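PDB 4LOW: acRAF from Thiomonas intermedia, which acts as a RuBisCO assembly factor in the alpha-carboxysome and resembles pterin-4a-carbinolamine dehydratases, whose activity it may or may not share. Local coordinates for residues P15-F19 against T69-R75. Sequence-based numbering, arbitrary orientation.
Sequences PPMLF and TLGEAER. With FMT (formic acid), chain D; FMT (formic acid), chain F.
Leu18 and Leu70 adopt the same first torsion, CG anti to the carbonyl carbon (chi1 -71° in Leu18), and both side chains start out toward the other segment, where their branched ends meet. Leu70 CD1 does most of the touching: it lies 3.7 Å from Pro16 CB and 3.8 Å from Leu18 CG, wedged between the proline ring and the leucine branch. No hydrogen bond spans the two segments, and the 272 Å² buried rests mainly on apolar side chains. Replacing Leu70 by alanine would probably open a gap between Pro16 and Leu18, leaving the Leu18 branch less firmly held. Arg75, extended from CG to NE, crosses Leu18 at about a right angle and brings NH1 to 4.0 Å from Leu18 CD2, while its NH2 forms a salt bridge with Glu11. Gly71 is the N-cap: its O accepts from Arg75 N at 3.1 Å, and its N gives a weak hydrogen bond to Glu74 OE1 (3.2 Å, N-H...O 140°). Glu74 OE2 accepts from Ala65 N. The contact sets the first turn of helix 72-84 and its lead-in against Pro16 and the start of strand 17-23, which lies in the antiparallel sheet between strands 10-12 and 57-63.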
loop_
_atom_site.group_PDB
_atom_site.type_symbol
_atom_site.label_atom_id
_atom_site.label_comp_id
_atom_site.label_asym_id
_atom_site.label_seq_id
_atom_site.Cartn_x
_atom_site.Cartn_y
_atom_site.Cartn_z
ATOM N N PRO A 15 12.893 17.558 2.615
ATOM C CA PRO A 15 11.962 18.217 1.680
ATOM C C PRO A 15 10.593 17.823 2.273
ATOM O O PRO A 15 10.370 16.631 2.535
ATOM C CB PRO A 15 12.244 17.551 0.322
ATOM C CG PRO A 15 13.343 16.542 0.572
ATOM C CD PRO A 15 13.395 16.288 2.047
ATOM N N PRO A 16 9.762 18.811 2.675
ATOM C CA PRO A 16 8.521 18.489 3.388
ATOM C C PRO A 16 7.601 17.498 2.714
ATOM O O PRO A 16 7.472 17.475 1.495
ATOM C CB PRO A 16 7.838 19.848 3.569
ATOM C CG PRO A 16 8.469 20.742 2.570
ATOM C CD PRO A 16 9.897 20.272 2.507
ATOM N N MET A 17 6.967 16.658 3.528
ATOM C CA MET A 17 5.974 15.698 3.070
ATOM C C MET A 17 4.771 15.873 3.952
ATOM O O MET A 17 4.883 16.474 5.030
ATOM C CB MET A 17 6.474 14.244 3.160
ATOM C CG MET A 17 7.591 13.932 2.181
ATOM S SD MET A 17 8.503 12.447 2.634
ATOM C CE MET A 17 9.491 13.065 4.029
ATOM N N LEU A 18 3.614 15.400 3.477
ATOM C CA LEU A 18 2.421 15.336 4.320
ATOM C C LEU A 18 2.201 13.846 4.617
ATOM O O LEU A 18 2.251 13.020 3.701
ATOM C CB LEU A 18 1.174 15.860 3.632
ATOM C CG LEU A 18 1.148 17.365 3.426
ATOM C CD1 LEU A 18 -0.034 17.744 2.561
ATOM C CD2 LEU A 18 1.148 18.123 4.791
ATOM N N PHE A 19 1.926 13.493 5.882
ATOM C CA PHE A 19 1.781 12.101 6.268
ATOM C C PHE A 19 0.461 11.953 7.024
ATOM O O PHE A 19 0.160 12.777 7.910
ATOM C CB PHE A 19 2.962 11.674 7.181
ATOM C CG PHE A 19 2.724 10.334 7.849
ATOM C CD1 PHE A 19 3.007 9.153 7.176
ATOM C CD2 PHE A 19 2.151 10.259 9.113
ATOM C CE1 PHE A 19 2.646 7.930 7.725
ATOM C CE2 PHE A 19 1.744 9.037 9.627
ATOM C CZ PHE A 19 1.992 7.889 8.932
ATOM N N THR A 69 6.569 24.305 -3.183
ATOM C CA THR A 69 5.788 23.203 -2.605
ATOM C C THR A 69 6.402 22.754 -1.252
ATOM O O THR A 69 7.594 23.053 -1.025
ATOM C CB THR A 69 5.552 22.104 -3.649
ATOM O OG1 THR A 69 6.798 21.707 -4.224
ATOM C CG2 THR A 69 4.586 22.541 -4.750
ATOM N N LEU A 70 5.623 22.184 -0.294
ATOM C CA LEU A 70 4.205 21.773 -0.352
ATOM C C LEU A 70 3.273 22.939 -0.656
ATOM O O LEU A 70 3.439 24.024 -0.105
ATOM C CB LEU A 70 3.768 21.106 0.966
ATOM C CG LEU A 70 4.395 19.765 1.321
ATOM C CD1 LEU A 70 4.227 19.480 2.812
ATOM C CD2 LEU A 70 3.808 18.639 0.474
ATOM N N GLY A 71 2.332 22.702 -1.557
ATOM C CA GLY A 71 1.364 23.707 -1.971
ATOM C C GLY A 71 -0.058 23.215 -1.847
ATOM O O GLY A 71 -0.340 22.126 -1.317
ATOM N N GLU A 72 -0.957 24.006 -2.396
ATOM C CA GLU A 72 -2.382 23.740 -2.356
ATOM C C GLU A 72 -2.834 22.566 -3.182
ATOM O O GLU A 72 -3.844 21.969 -2.834
ATOM C CB GLU A 72 -3.203 24.999 -2.654
ATOM C CG GLU A 72 -3.065 26.070 -1.573
ATOM C CD GLU A 72 -3.577 25.712 -0.186
ATOM O OE1 GLU A 72 -4.301 24.700 -0.056
ATOM O OE2 GLU A 72 -3.305 26.485 0.764
ATOM N N ALA A 73 -2.080 22.180 -4.247
ATOM C CA ALA A 73 -2.460 21.002 -5.025
ATOM C C ALA A 73 -2.309 19.757 -4.143
ATOM O O ALA A 73 -3.192 18.898 -4.144
ATOM C CB ALA A 73 -1.602 20.868 -6.282
ATOM N N GLU A 74 -1.222 19.687 -3.329
ATOM C CA GLU A 74 -0.972 18.560 -2.419
ATOM C C GLU A 74 -1.977 18.564 -1.278
ATOM O O GLU A 74 -2.537 17.525 -0.945
ATOM C CB GLU A 74 0.449 18.586 -1.855
ATOM C CG GLU A 74 1.510 18.443 -2.930
ATOM C CD GLU A 74 2.070 19.757 -3.453
ATOM O OE1 GLU A 74 1.291 20.679 -3.785
ATOM O OE2 GLU A 74 3.311 19.864 -3.510
ATOM N N ARG A 75 -2.284 19.771 -0.746
ATOM C CA ARG A 75 -3.273 19.847 0.326
ATOM C C ARG A 75 -4.670 19.515 -0.184
ATOM O O ARG A 75 -5.467 18.942 0.562
ATOM C CB ARG A 75 -3.245 21.221 1.002
ATOM C CG ARG A 75 -1.903 21.539 1.622
ATOM C CD ARG A 75 -1.943 22.805 2.462
ATOM N NE ARG A 75 -0.605 23.120 2.966
ATOM C CZ ARG A 75 -0.035 22.549 4.025
ATOM N NH1 ARG A 75 -0.686 21.627 4.725
ATOM N NH2 ARG A 75 1.190 22.898 4.393
HETATM C C FMT D . 1.102 23.406 -5.549
HETATM O O1 FMT D . 1.423 22.521 -6.340
HETATM O O2 FMT D . -0.116 24.026 -5.764
HETATM C C FMT F . -4.535 19.377 4.154
HETATM O O1 FMT F . -5.578 19.457 3.469
HETATM O O2 FMT F . -3.913 20.570 4.445
#